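Side-chain contacts in transcriptional activator, putative (Pyrococcus furiosus, PDB 1RTW), which is of unsettled function, named a putative transcriptional activator, and belongs to the all-helical TENA/THI-4/PQQC family: residues Glu9-Asn12 with Ile13-Phe17; Thr123-Tyr126 with Cys127-Lys130; Phe191-Val194 with Ser195-Leu199. One frame throughout, in Å; residues are numbered along the deposited sequence.

All three contacts are local, each within one run of chain, so none closes a long loop, and they follow in series without nesting or crossing. Contact 1 comes first, on the short helix 11-15 after helix 2-8. Contact 2 lies inside helix 118-142, and contact 3 inside helix 181-201, near the C terminus. The three meet in space. W14 of contact 1 reaches S195 of contact 3, NE1 to OG 2.8 Å, a probable hydrogen bond. The W14 ring also packs on K130 of contact 2. C127 of contact 2 packs on F191, V194 and S195. Helix 11-15 is thus tied to helices 118-142 and 181-201.

Contact 1 of 3, residues Glu9-Asn12 with Ile13-Phe17; sequences ENEN and IWRRF
The side chains of N10 and I13 lie side by side and point the same way. The amide oxygen OD1 of N10 meets CD1 of I13 at 4.1 Å. W14 comes up on another side of N10, with its ring atom CD1 4.1 Å from CB of N10. The W14 ring carbon CD1 also sits 3.4 Å from O of N10, which lies oblique to the ring. That oxygen accepts a bond from N of W14 (3.1 Å) and a weak one from N of I13. N10 is the N-cap residue of the short helix 11-15. Its side chain makes no capping bond; ND2 binds O of L6 instead. The W14 indole lies on helix 118-142, and its polar partner is S195 on helix 181-201. On the exposed side the R15 chain bends at chi3 (-56°). This turns the guanidinium back along the helix, so that O of E11 lies over one of its faces, 4.0 Å above the plane and offset toward the rim. The planes of the N12 amide and this guanidinium are 68° apart. One water accepts from NE of R15 at 2.9 Å and donates weakly to O of E11.

Contact 2 of 3, residues Thr123-Tyr126 with Cys127-Lys130; sequences TALY and CEEK
Two turns of the long helix 118-142, inside the helical bundle, carry this contact. Y126 and K130, four residues apart, run side by side and point the same way. CB of K130 lies over one face of the Y126 ring, 4.1 Å from its centroid and 22° off the normal, a CH-pi contact. It is offset toward the rim and comes nearest CE1. Both residues place CG anti to the backbone N, and K130 then bends at chi2 (66°). The bend keeps its methylenes along the phenol, with CD of K130 3.7 Å from OH of Y126. The ammonium passes beyond the ring to a salt bridge with E134. The backbone bond from N of K130 to O of Y126 is short, 2.7 Å.

This is regular alpha-helix, with four successive i to i+4 bonds from T123-C127 to Y126-K130. Its sides face different neighbours in the TENA/THI-4/PQQC fold: Y126 packs on helices 2-8 and 159-176, C127 on helix 181-201, and L125 on helix 33-60.

On the L125 side two glutamates converge on one methyl. CD1 of L125 is 3.5 Å from OE1 of E128 and 3.9 Å from CG of E129, each side chain crossing the leucine at a slant. OE1 of E128 is buried here and has no polar partner in the model. The first torsion of E129 (-53°) sets CG beside its own backbone N, 3.3 Å from O of L125; the chain then bends at chi2. OE2 of E129 is hydrogen-bonded to OH of Y164. OE2 of E128 and OE1 of E129 lie close to a bound phosphate ion, probably from the crystallisation liquor.

Contact 3 of 3, residues Phe191-Val194 with Ser195-Leu199; sequences FKEV and SKFEL
O of F191 accepts two bonds from S195. The hydroxyl OG of S195 donates to O of F191 at 2.8 Å. The backbone N of S195 donates to O of F191 at 2.9 Å. They reach the oxygen from opposite faces of its carbonyl plane, the hydroxyl tilted 33° from it. S195 sets OG anti to its own carbonyl carbon, beside its backbone N (chi1 -71°), and this swings the hydroxyl back over the preceding turn. W14 of helix 11-15 is a further partner of OG, so this small buried group joins two helices. The F191 ring stands beside the hydroxyl, with CE1 of F191 3.5 Å from OG of S195 in an oblique approach.

Outward from S195, the bonds from K196 to K192, F197 to E193 and E198 to V194 continue the i to i+4 ladder of helix 181-201. One side of this helix packs on helix 118-142. V194 also reaches helix 100-115.

On another side E193 reaches toward both K196 and F197. Its chain bends at chi2 and crosses K196 obliquely, leaving OE2 of E193 4.4 Å from NZ of K196, beyond salt-bridge range. OE1 of E193 makes a salt bridge with K103 of the second subunit. CG of E193 meets the F197 ring at CE2, 4.1 Å away, and the carboxylate stands at 90° to the ring. The edge of that ring lies by CA of V194, and F197 stacks on Y105. K192 and K196 run alongside each other, CG of K192 4.1 Å from CE of K196.

Contact 1 of 3, residues Glu9-Asn12 with Ile13-Phe17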
loop_
_atom_site.group_PDB
_atom_site.type_symbol
_atom_site.label_atom_id
_atom_site.label_comp_id
_atom_site.label_asym_id
_atom_site.label_seq_id
_atom_site.Cartn_x
_atom_site.Cartn_y
_atom_site.Cartn_z
ATOM N N GLU B 9 29.940 -2.692 -8.290
ATOM C CA GLU B 9 29.358 -2.444 -9.602
ATOM C C GLU B 9 28.789 -1.038 -9.826
ATOM O O GLU B 9 28.346 -0.712 -10.927
ATOM C CB GLU B 9 28.362 -3.569 -9.910
ATOM C CG GLU B 9 27.038 -3.201 -10.549
ATOM C CD GLU B 9 25.996 -4.297 -10.365
ATOM O OE1 GLU B 9 25.040 -4.357 -11.168
ATOM O OE2 GLU B 9 26.126 -5.097 -9.409
ATOM N N ASN B 10 28.829 -0.205 -8.784
ATOM C CA ASN B 10 28.361 1.186 -8.860
ATOM C C ASN B 10 29.445 2.133 -8.363
ATOM O O ASN B 10 29.191 3.324 -8.164
ATOM C CB ASN B 10 27.100 1.422 -8.015
ATOM C CG ASN B 10 25.882 0.730 -8.569
ATOM O OD1 ASN B 10 25.156 1.286 -9.384
ATOM N ND2 ASN B 10 25.641 -0.485 -8.113
ATOM N N GLU B 11 30.659 1.615 -8.192
ATOM C CA GLU B 11 31.770 2.426 -7.704
ATOM C C GLU B 11 32.033 3.642 -8.585
ATOM O O GLU B 11 32.524 4.666 -8.109
ATOM C CB GLU B 11 33.039 1.581 -7.542
ATOM C CG GLU B 11 33.685 1.109 -8.843
ATOM C CD GLU B 11 34.904 0.218 -8.617
ATOM O OE1 GLU B 11 35.177 -0.172 -7.459
ATOM O OE2 GLU B 11 35.591 -0.103 -9.608
ATOM N N ASN B 12 31.642 3.554 -9.851
ATOM C CA ASN B 12 31.843 4.665 -10.772
ATOM C C ASN B 12 30.930 5.837 -10.397
ATOM O O ASN B 12 31.367 6.990 -10.378
ATOM C CB ASN B 12 31.604 4.218 -12.220
ATOM C CG ASN B 12 32.612 4.823 -13.196
ATOM O OD1 ASN B 12 33.315 4.097 -13.908
ATOM N ND2 ASN B 12 32.690 6.153 -13.227
ATOM N N ILE B 13 29.683 5.534 -10.044
ATOM C CA ILE B 13 28.731 6.567 -9.648
ATOM C C ILE B 13 29.089 7.130 -8.274
ATOM O O ILE B 13 29.057 8.341 -8.069
ATOM C CB ILE B 13 27.285 6.029 -9.620
ATOM C CG1 ILE B 13 26.890 5.546 -11.017
ATOM C CG2 ILE B 13 26.318 7.119 -9.143
ATOM C CD1 ILE B 13 25.491 4.959 -11.097
ATOM N N TRP B 14 29.441 6.252 -7.339
ATOM C CA TRP B 14 29.809 6.691 -5.992
ATOM C C TRP B 14 31.050 7.573 -5.990
ATOM O O TRP B 14 31.147 8.508 -5.198
ATOM C CB TRP B 14 30.005 5.492 -5.057
ATOM C CG TRP B 14 28.702 4.892 -4.607
ATOM C CD1 TRP B 14 27.622 4.593 -5.393
ATOM C CD2 TRP B 14 28.324 4.557 -3.267
ATOM N NE1 TRP B 14 26.600 4.104 -4.625
ATOM C CE2 TRP B 14 27.000 4.077 -3.310
ATOM C CE3 TRP B 14 28.973 4.626 -2.026
ATOM C CZ2 TRP B 14 26.312 3.659 -2.171
ATOM C CZ3 TRP B 14 28.289 4.208 -0.891
ATOM C CH2 TRP B 14 26.970 3.736 -0.974
ATOM N N ARG B 15 31.985 7.286 -6.895
ATOM C CA ARG B 15 33.216 8.063 -6.998
ATOM C C ARG B 15 32.876 9.517 -7.299
ATOM O O ARG B 15 33.575 10.429 -6.854
ATOM C CB ARG B 15 34.128 7.501 -8.095
ATOM C CG ARG B 15 35.602 7.837 -7.903
ATOM C CD ARG B 15 36.432 7.479 -9.126
ATOM N NE ARG B 15 36.296 6.073 -9.507
ATOM C CZ ARG B 15 35.814 5.656 -10.678
ATOM N NH1 ARG B 15 35.416 6.538 -11.588
ATOM N NH2 ARG B 15 35.722 4.356 -10.937
ATOM N N ARG B 16 31.787 9.723 -8.038
ATOM C CA ARG B 16 31.337 11.064 -8.384
ATOM C C ARG B 16 30.902 11.872 -7.154
ATOM O O ARG B 16 30.914 13.104 -7.195
ATOM C CB ARG B 16 30.238 11.033 -9.456
ATOM C CG ARG B 16 30.718 10.696 -10.878
ATOM C CD ARG B 16 29.542 10.676 -11.853
ATOM N NE ARG B 16 29.919 10.315 -13.218
ATOM C CZ ARG B 16 29.046 10.031 -14.183
ATOM N NH1 ARG B 16 27.741 10.066 -13.934
ATOM N NH2 ARG B 16 29.474 9.715 -15.400
ATOM N N PHE B 17 30.505 11.202 -6.068
ATOM C CA PHE B 17 30.154 11.943 -4.850
ATOM C C PHE B 17 31.124 11.726 -3.682
ATOM O O PHE B 17 30.893 12.184 -2.560
ATOM C CB PHE B 17 28.678 11.779 -4.429
ATOM C CG PHE B 17 28.281 10.386 -4.004
ATOM C CD1 PHE B 17 28.555 9.930 -2.719
ATOM C CD2 PHE B 17 27.522 9.574 -4.854
ATOM C CE1 PHE B 17 28.076 8.696 -2.277
ATOM C CE2 PHE B 17 27.036 8.338 -4.429
ATOM C CZ PHE B 17 27.310 7.898 -3.134
HETATM O O HOH W 1 35.851 3.778 -7.752
#

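Contact 2 of 3, residues Thr123-Tyr126 with Cys127-Lys130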
loop_
_atom_site.group_PDB
_atom_site.type_symbol
_atom_site.label_atom_id
_atom_site.label_comp_id
_atom_site.label_asym_id
_atom_site.label_seq_id
_atom_site.Cartn_x
_atom_site.Cartn_y
_atom_site.Cartn_z
ATOM N N THR B 123 17.309 -3.011 0.182
ATOM C CA THR B 123 18.500 -2.685 -0.590
ATOM C C THR B 123 18.562 -1.163 -0.747
ATOM O O THR B 123 19.635 -0.561 -0.607
ATOM C CB THR B 123 18.491 -3.383 -1.988
ATOM O OG1 THR B 123 18.603 -4.796 -1.810
ATOM C CG2 THR B 123 19.652 -2.930 -2.841
ATOM N N ALA B 124 17.411 -0.536 -0.995
ATOM C CA ALA B 124 17.368 0.924 -1.145
ATOM C C ALA B 124 17.771 1.604 0.168
ATOM O O ALA B 124 18.473 2.622 0.159
ATOM C CB ALA B 124 15.979 1.386 -1.570
ATOM N N LEU B 125 17.339 1.021 1.289
ATOM C CA LEU B 125 17.663 1.559 2.597
ATOM C C LEU B 125 19.178 1.553 2.794
ATOM O O LEU B 125 19.769 2.579 3.114
ATOM C CB LEU B 125 16.990 0.749 3.705
ATOM C CG LEU B 125 17.389 1.167 5.130
ATOM C CD1 LEU B 125 16.877 2.572 5.417
ATOM C CD2 LEU B 125 16.817 0.198 6.117
ATOM N N TYR B 126 19.795 0.394 2.572
ATOM C CA TYR B 126 21.241 0.243 2.716
ATOM C C TYR B 126 21.984 1.291 1.913
ATOM O O TYR B 126 22.837 2.001 2.441
ATOM C CB TYR B 126 21.699 -1.148 2.247
ATOM C CG TYR B 126 23.206 -1.327 2.284
ATOM C CD1 TYR B 126 23.921 -1.103 3.457
ATOM C CD2 TYR B 126 23.915 -1.685 1.139
ATOM C CE1 TYR B 126 25.298 -1.228 3.495
ATOM C CE2 TYR B 126 25.303 -1.820 1.162
ATOM C CZ TYR B 126 25.989 -1.585 2.346
ATOM O OH TYR B 126 27.362 -1.695 2.394
ATOM N N CYS B 127 21.663 1.358 0.628
ATOM C CA CYS B 127 22.283 2.303 -0.284
ATOM C C CYS B 127 22.241 3.743 0.237
ATOM O O CYS B 127 23.267 4.403 0.327
ATOM C CB CYS B 127 21.605 2.199 -1.651
ATOM S SG CYS B 127 22.324 3.222 -2.936
ATOM N N GLU B 128 21.052 4.214 0.595
ATOM C CA GLU B 128 20.862 5.567 1.124
ATOM C C GLU B 128 21.675 5.865 2.393
ATOM O O GLU B 128 22.199 6.967 2.562
ATOM C CB GLU B 128 19.371 5.787 1.420
ATOM C CG GLU B 128 19.078 6.760 2.584
ATOM C CD GLU B 128 17.883 6.347 3.435
ATOM O OE1 GLU B 128 17.345 5.241 3.258
ATOM O OE2 GLU B 128 17.456 7.133 4.292
ATOM N N GLU B 129 21.709 4.911 3.318
ATOM C CA GLU B 129 22.442 5.113 4.567
ATOM C C GLU B 129 23.939 4.995 4.360
ATOM O O GLU B 129 24.702 5.808 4.861
ATOM C CB GLU B 129 21.973 4.127 5.650
ATOM C CG GLU B 129 20.461 4.115 5.906
ATOM C CD GLU B 129 19.917 5.440 6.431
ATOM O OE1 GLU B 129 20.337 6.487 5.930
ATOM O OE2 GLU B 129 19.042 5.451 7.318
ATOM N N LYS B 130 24.341 3.981 3.600
ATOM C CA LYS B 130 25.744 3.734 3.314
ATOM C C LYS B 130 26.341 4.889 2.508
ATOM O O LYS B 130 27.489 5.289 2.732
ATOM C CB LYS B 130 25.884 2.404 2.574
ATOM C CG LYS B 130 27.279 2.065 2.107
ATOM C CD LYS B 130 28.226 1.823 3.256
ATOM C CE LYS B 130 29.577 1.377 2.743
ATOM N NZ LYS B 130 30.566 1.299 3.845
#

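Contact 3 of 3, residues Phe191-Val194 with Ser195-Leu199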
loop_
_atom_site.group_PDB
_atom_site.type_symbol
_atom_site.label_atom_id
_atom_site.label_comp_id
_atom_site.label_asym_id
_atom_site.label_seq_id
_atom_site.Cartn_x
_atom_site.Cartn_y
_atom_site.Cartn_z
ATOM N N PHE B 191 19.457 -0.484 -6.296
ATOM C CA PHE B 191 20.670 0.078 -5.694
ATOM C C PHE B 191 21.324 1.075 -6.657
ATOM O O PHE B 191 21.784 2.149 -6.250
ATOM C CB PHE B 191 21.666 -1.033 -5.317
ATOM C CG PHE B 191 22.860 -0.541 -4.524
ATOM C CD1 PHE B 191 23.972 0.011 -5.167
ATOM C CD2 PHE B 191 22.853 -0.593 -3.131
ATOM C CE1 PHE B 191 25.054 0.507 -4.434
ATOM C CE2 PHE B 191 23.927 -0.102 -2.388
ATOM C CZ PHE B 191 25.031 0.451 -3.040
ATOM N N LYS B 192 21.364 0.703 -7.936
ATOM C CA LYS B 192 21.934 1.548 -8.978
ATOM C C LYS B 192 21.150 2.851 -9.093
ATOM O O LYS B 192 21.730 3.939 -9.112
ATOM C CB LYS B 192 21.901 0.819 -10.323
ATOM C CG LYS B 192 22.307 1.669 -11.520
ATOM C CD LYS B 192 22.338 0.848 -12.804
ATOM C CE LYS B 192 23.379 -0.262 -12.716
ATOM N NZ LYS B 192 23.328 -1.173 -13.891
ATOM N N GLU B 193 19.829 2.732 -9.136
ATOM C CA GLU B 193 18.963 3.888 -9.267
ATOM C C GLU B 193 19.064 4.794 -8.039
ATOM O O GLU B 193 19.146 6.014 -8.185
ATOM C CB GLU B 193 17.520 3.428 -9.528
ATOM C CG GLU B 193 16.569 4.506 -10.040
ATOM C CD GLU B 193 16.904 5.030 -11.441
ATOM O OE1 GLU B 193 16.276 6.033 -11.857
ATOM O OE2 GLU B 193 17.768 4.441 -12.138
ATOM N N VAL B 194 19.105 4.209 -6.839
ATOM C CA VAL B 194 19.217 5.023 -5.630
ATOM C C VAL B 194 20.570 5.741 -5.621
ATOM O O VAL B 194 20.669 6.892 -5.178
ATOM C CB VAL B 194 19.004 4.195 -4.321
ATOM C CG1 VAL B 194 19.254 5.065 -3.078
ATOM C CG2 VAL B 194 17.591 3.659 -4.274
ATOM N N SER B 195 21.585 5.081 -6.180
ATOM C CA SER B 195 22.935 5.643 -6.272
ATOM C C SER B 195 22.941 6.919 -7.106
ATOM O O SER B 195 23.557 7.913 -6.725
ATOM C CB SER B 195 23.901 4.625 -6.885
ATOM O OG SER B 195 24.166 3.566 -5.988
ATOM N N LYS B 196 22.249 6.880 -8.242
ATOM C CA LYS B 196 22.138 8.029 -9.140
ATOM C C LYS B 196 21.427 9.192 -8.445
ATOM O O LYS B 196 21.794 10.355 -8.614
ATOM C CB LYS B 196 21.372 7.637 -10.407
ATOM C CG LYS B 196 22.133 6.693 -11.323
ATOM C CD LYS B 196 21.323 6.325 -12.560
ATOM C CE LYS B 196 22.058 5.264 -13.403
ATOM N NZ LYS B 196 21.312 4.853 -14.639
ATOM N N PHE B 197 20.400 8.861 -7.669
ATOM C CA PHE B 197 19.635 9.852 -6.932
ATOM C C PHE B 197 20.501 10.520 -5.876
ATOM O O PHE B 197 20.418 11.732 -5.689
ATOM C CB PHE B 197 18.401 9.213 -6.294
ATOM C CG PHE B 197 17.197 9.196 -7.191
ATOM C CD1 PHE B 197 16.720 10.375 -7.753
ATOM C CD2 PHE B 197 16.519 8.017 -7.445
ATOM C CE1 PHE B 197 15.577 10.379 -8.555
ATOM C CE2 PHE B 197 15.380 8.010 -8.242
ATOM C CZ PHE B 197 14.907 9.195 -8.797
ATOM N N GLU B 198 21.342 9.731 -5.212
ATOM C CA GLU B 198 22.256 10.248 -4.191
ATOM C C GLU B 198 23.237 11.231 -4.821
ATOM O O GLU B 198 23.504 12.307 -4.283
ATOM C CB GLU B 198 23.051 9.101 -3.554
ATOM C CG GLU B 198 22.303 8.340 -2.466
ATOM C CD GLU B 198 22.019 9.201 -1.243
ATOM O OE1 GLU B 198 22.939 9.902 -0.785
ATOM O OE2 GLU B 198 20.880 9.194 -0.738
ATOM N N LEU B 199 23.784 10.838 -5.965
ATOM C CA LEU B 199 24.739 11.676 -6.682
ATOM C C LEU B 199 24.114 12.997 -7.126
ATOM O O LEU B 199 24.732 14.048 -7.032
ATOM C CB LEU B 199 25.265 10.935 -7.910
ATOM C CG LEU B 199 26.094 11.813 -8.855
ATOM C CD1 LEU B 199 27.362 12.296 -8.168
ATOM C CD2 LEU B 199 26.415 11.048 -10.127
#